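Local coordinates for CRISPR-associated endonuclease/helicase Cas3 (PDB 3SK9), which cuts single-stranded DNA in CRISPR antiviral defence through its N-terminal metal-dependent HD nuclease domain, the part present here, and carries a helicase domain beyond it, at residues A34-A39 against E240-L245; D210-A213 against L218-Y221. One frame throughout, in Å; residues are numbered along the deposited sequence.

Contact 1. Residues A34-A39 against E240-L245; sequences AAVALA and EALNRL
L242 reaches from helix 230-246 to helix 26-43 and puts its two methyls against two different residues there. CD1 lies 3.8 Å from CB of A39. This is the closest approach between 34-39 and 240-245. The same methyl also comes within 4.1 Å of the backbone C of A39, so it rests on the helix surface as well as on the alanine methyl. CD2 turns the other way, to CG1 of V36, at a looser 4.5 Å. L242 thus straddles one turn of the facing helix, with V36 and A39 three residues apart under its fork.

The side chain gets there because CG stands anti to its own carbonyl carbon (chi1 -63°) and the chain then runs out extended (chi2 171°). The CA atoms of V36 and L242 are 8.1 Å apart, and the valine and leucine side chains together fill the gap. A39 contributes a single methyl, which also touches A238 one turn earlier on helix 230-246. V36 is shared with helix 196-213, through A209 and V212, and L242 meets F208 of that helix.

No hydrogen bond or charge pair joins the two segments. The contact is plain apolar helix-to-helix packing in the HD domain. Its hold probably comes from burying methyl groups away from water, though L242 itself stays partly exposed, and it gives no directional bond to fix the register of the helices.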
loop_
_atom_site.group_PDB
_atom_site.type_symbol
_atom_site.label_atom_id
_atom_site.label_comp_id
_atom_site.label_asym_id
_atom_site.label_seq_id
_atom_site.Cartn_x
_atom_site.Cartn_y
_atom_site.Cartn_z
ATOM N N ALA A 34 -2.002 5.185 -1.256
ATOM C CA ALA A 34 -3.272 5.197 -0.491
ATOM C C ALA A 34 -4.303 6.147 -1.100
ATOM O O ALA A 34 -5.500 5.834 -1.108
ATOM C CB ALA A 34 -3.017 5.610 0.985
ATOM N N ALA A 35 -3.854 7.287 -1.609
ATOM C CA ALA A 35 -4.759 8.283 -2.184
ATOM C C ALA A 35 -5.385 7.727 -3.478
ATOM O O ALA A 35 -6.582 7.908 -3.717
ATOM C CB ALA A 35 -4.010 9.637 -2.455
ATOM N N VAL A 36 -4.572 7.045 -4.294
ATOM C CA VAL A 36 -5.128 6.423 -5.521
ATOM C C VAL A 36 -6.128 5.336 -5.121
ATOM O O VAL A 36 -7.219 5.215 -5.733
ATOM C CB VAL A 36 -4.027 5.794 -6.400
ATOM C CG1 VAL A 36 -4.630 4.992 -7.582
ATOM C CG2 VAL A 36 -3.048 6.906 -6.935
ATOM N N ALA A 37 -5.763 4.509 -4.126
ATOM C CA ALA A 37 -6.671 3.441 -3.675
ATOM C C ALA A 37 -8.016 4.025 -3.230
ATOM O O ALA A 37 -9.064 3.509 -3.588
ATOM C CB ALA A 37 -6.032 2.645 -2.502
ATOM N N LEU A 38 -7.978 5.087 -2.412
ATOM C CA LEU A 38 -9.209 5.677 -1.900
ATOM C C LEU A 38 -10.040 6.254 -3.058
ATOM O O LEU A 38 -11.273 6.041 -3.152
ATOM C CB LEU A 38 -8.881 6.738 -0.845
ATOM C CG LEU A 38 -10.115 7.296 -0.111
ATOM C CD1 LEU A 38 -10.997 6.140 0.423
ATOM C CD2 LEU A 38 -9.710 8.230 1.032
ATOM N N ALA A 39 -9.360 6.909 -3.996
ATOM C CA ALA A 39 -10.076 7.532 -5.127
ATOM C C ALA A 39 -10.723 6.498 -6.030
ATOM O O ALA A 39 -11.878 6.643 -6.461
ATOM C CB ALA A 39 -9.136 8.448 -5.931
ATOM N N GLU A 240 -7.139 13.227 -11.114
ATOM C CA GLU A 240 -6.682 13.588 -12.473
ATOM C C GLU A 240 -6.091 12.399 -13.204
ATOM O O GLU A 240 -6.292 12.234 -14.401
ATOM C CB GLU A 240 -5.638 14.718 -12.456
ATOM C CG GLU A 240 -6.193 16.108 -12.266
ATOM C CD GLU A 240 -5.118 17.176 -12.445
ATOM O OE1 GLU A 240 -5.250 18.015 -13.367
ATOM O OE2 GLU A 240 -4.129 17.167 -11.675
ATOM N N ALA A 241 -5.334 11.592 -12.475
ATOM C CA ALA A 241 -4.635 10.457 -13.055
ATOM C C ALA A 241 -5.674 9.437 -13.478
ATOM O O ALA A 241 -5.600 8.871 -14.571
ATOM C CB ALA A 241 -3.700 9.827 -12.036
ATOM N N LEU A 242 -6.652 9.194 -12.624
ATOM C CA LEU A 242 -7.675 8.193 -13.000
ATOM C C LEU A 242 -8.426 8.665 -14.240
ATOM O O LEU A 242 -8.699 7.863 -15.140
ATOM C CB LEU A 242 -8.603 7.874 -11.845
ATOM C CG LEU A 242 -7.836 7.247 -10.682
ATOM C CD1 LEU A 242 -8.767 7.184 -9.535
ATOM C CD2 LEU A 242 -7.290 5.844 -11.056
ATOM N N ASN A 243 -8.705 9.966 -14.307
ATOM C CA ASN A 243 -9.345 10.549 -15.496
ATOM C C ASN A 243 -8.498 10.325 -16.766
ATOM O O ASN A 243 -9.003 9.844 -17.764
ATOM C CB ASN A 243 -9.637 12.041 -15.276
ATOM C CG ASN A 243 -10.765 12.277 -14.302
ATOM O OD1 ASN A 243 -11.519 11.354 -13.965
ATOM N ND2 ASN A 243 -10.900 13.526 -13.842
ATOM N N ARG A 244 -7.205 10.637 -16.708
ATOM C CA ARG A 244 -6.311 10.456 -17.854
ATOM C C ARG A 244 -6.203 8.983 -18.277
ATOM O O ARG A 244 -6.233 8.664 -19.475
ATOM C CB ARG A 244 -4.912 11.025 -17.535
ATOM C CG ARG A 244 -3.925 10.974 -18.714
ATOM C CD ARG A 244 -2.622 11.730 -18.394
ATOM N NE ARG A 244 -2.865 12.919 -17.577
ATOM C CZ ARG A 244 -1.921 13.614 -16.944
ATOM N NH1 ARG A 244 -0.641 13.257 -17.034
ATOM N NH2 ARG A 244 -2.258 14.671 -16.215
ATOM N N LEU A 245 -6.069 8.079 -17.306
ATOM C CA LEU A 245 -5.855 6.671 -17.629
ATOM C C LEU A 245 -7.087 6.120 -18.316
ATOM O O LEU A 245 -7.002 5.154 -19.062
ATOM C CB LEU A 245 -5.532 5.829 -16.367
ATOM C CG LEU A 245 -4.118 6.095 -15.854
ATOM C CD1 LEU A 245 -3.897 5.546 -14.429
ATOM C CD2 LEU A 245 -3.086 5.520 -16.840
#

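Contact 2. Residues D210-A213 against L218-Y221; sequences DWVA and LFPY
This is a packing contact between a helix end and the loop that follows it, bridged by one water. Residues 210-213 are the last turn of helix 196-213, and L218 and F219 fold back on it after a short connection. F219 supplies most of the loop's share. Its CB sits 3.6 Å from O of A213. Its ring lies obliquely to the helix end, with CD1 3.8 Å from CA of A213. CE1 meets CG1 of V212 at 4.1 Å. That methyl stands anti to the backbone N of V212 (chi1 174°), which turns it toward both F219 and L218. CD1 of L218 touches it at 4.2 Å, the two side chains crossing at about a right angle.

The water donates to O of A213 at 2.9 Å and to O of F219 at 2.8 Å. It thereby ties the last carbonyl of the helix to the loop backbone. D210, on the same turn, belongs to the divalent-metal site, and its OD1 is hydrogen-bonded to NE2 of H29, another residue of that site. Helix 26-43 flanks the contact through T33 and V36, while helix 230-246 packs on it with L237, R244 and L245.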
loop_
_atom_site.group_PDB
_atom_site.type_symbol
_atom_site.label_atom_id
_atom_site.label_comp_id
_atom_site.label_asym_id
_atom_site.label_seq_id
_atom_site.Cartn_x
_atom_site.Cartn_y
_atom_site.Cartn_z
ATOM N N ASP A 210 -0.469 0.992 -6.731
ATOM C CA ASP A 210 1.008 1.190 -6.694
ATOM C C ASP A 210 1.507 1.562 -8.102
ATOM O O ASP A 210 2.354 2.458 -8.256
ATOM C CB ASP A 210 1.741 -0.080 -6.225
ATOM C CG ASP A 210 3.280 0.099 -6.226
ATOM O OD1 ASP A 210 3.790 0.808 -5.344
ATOM O OD2 ASP A 210 3.957 -0.444 -7.126
ATOM N N TRP A 211 0.961 0.894 -9.106
ATOM C CA TRP A 211 1.304 1.209 -10.511
ATOM C C TRP A 211 0.989 2.674 -10.844
ATOM O O TRP A 211 1.863 3.408 -11.349
ATOM C CB TRP A 211 0.560 0.279 -11.448
ATOM C CG TRP A 211 0.785 0.605 -12.897
ATOM C CD1 TRP A 211 1.938 0.398 -13.601
ATOM C CD2 TRP A 211 -0.158 1.121 -13.801
ATOM N NE1 TRP A 211 1.771 0.788 -14.892
ATOM C CE2 TRP A 211 0.486 1.221 -15.058
ATOM C CE3 TRP A 211 -1.515 1.489 -13.691
ATOM C CZ2 TRP A 211 -0.159 1.687 -16.190
ATOM C CZ3 TRP A 211 -2.157 1.970 -14.806
ATOM C CH2 TRP A 211 -1.477 2.080 -16.052
ATOM N N VAL A 212 -0.245 3.104 -10.578
ATOM C CA VAL A 212 -0.642 4.508 -10.888
ATOM C C VAL A 212 0.336 5.455 -10.151
ATOM O O VAL A 212 0.933 6.353 -10.761
ATOM C CB VAL A 212 -2.063 4.816 -10.413
ATOM C CG1 VAL A 212 -2.411 6.318 -10.604
ATOM C CG2 VAL A 212 -3.053 4.000 -11.184
ATOM N N ALA A 213 0.498 5.245 -8.848
ATOM C CA ALA A 213 1.293 6.186 -8.010
ATOM C C ALA A 213 2.771 6.196 -8.360
ATOM O O ALA A 213 3.489 7.192 -8.113
ATOM C CB ALA A 213 1.089 5.861 -6.521
ATOM N N LEU A 218 2.272 11.362 -13.346
ATOM C CA LEU A 218 0.975 11.500 -12.672
ATOM C C LEU A 218 1.161 12.048 -11.242
ATOM O O LEU A 218 0.322 12.809 -10.716
ATOM C CB LEU A 218 0.297 10.106 -12.601
ATOM C CG LEU A 218 -0.019 9.543 -14.007
ATOM C CD1 LEU A 218 -0.640 8.147 -13.931
ATOM C CD2 LEU A 218 -0.913 10.540 -14.780
ATOM N N PHE A 219 2.271 11.624 -10.626
ATOM C CA PHE A 219 2.571 11.914 -9.226
ATOM C C PHE A 219 4.003 12.433 -9.160
ATOM O O PHE A 219 4.934 11.713 -8.821
ATOM C CB PHE A 219 2.379 10.638 -8.371
ATOM C CG PHE A 219 0.946 10.421 -7.966
ATOM C CD1 PHE A 219 0.074 9.656 -8.749
ATOM C CD2 PHE A 219 0.461 11.040 -6.823
ATOM C CE1 PHE A 219 -1.308 9.518 -8.363
ATOM C CE2 PHE A 219 -0.878 10.935 -6.449
ATOM C CZ PHE A 219 -1.752 10.170 -7.193
ATOM N N PRO A 220 4.173 13.720 -9.453
ATOM C CA PRO A 220 5.528 14.278 -9.574
ATOM C C PRO A 220 6.362 14.186 -8.293
ATOM O O PRO A 220 5.841 14.284 -7.176
ATOM C CB PRO A 220 5.272 15.767 -9.896
ATOM C CG PRO A 220 3.818 15.868 -10.325
ATOM C CD PRO A 220 3.117 14.752 -9.591
ATOM N N TYR A 221 7.677 14.015 -8.472
ATOM C CA TYR A 221 8.600 13.963 -7.336
ATOM C C TYR A 221 8.775 15.359 -6.778
ATOM O O TYR A 221 8.650 16.331 -7.538
ATOM C CB TYR A 221 9.967 13.427 -7.760
ATOM C CG TYR A 221 9.965 12.055 -8.398
ATOM C CD1 TYR A 221 9.116 11.025 -7.933
ATOM C CD2 TYR A 221 10.802 11.769 -9.469
ATOM C CE1 TYR A 221 9.133 9.756 -8.518
ATOM C CE2 TYR A 221 10.823 10.488 -10.052
ATOM C CZ TYR A 221 9.987 9.491 -9.562
ATOM O OH TYR A 221 10.003 8.235 -10.147
HETATM O O HOH W 1 5.624 9.038 -8.654
#

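The centres of contacts 1 and 2 lie about 9 Å apart, on the same side of the chain's centre. Along the chain, helix 26-43 comes first, then helix 196-213, its following loop, and helix 230-246. Contact 2 is local in sequence, whereas contact 1 joins segments 201 residues apart and encloses it. The two touch directly: V36 CG2 is 3.4 Å from F219 CE1, and L245 CD1 is 3.7 Å from V212 CG2. Three helices and one loop thus meet in one largely buried apolar cluster. Helices 26-43 and 196-213 also carry the metal-site residues H29 and D210, so this packing lies beside the nuclease metal site.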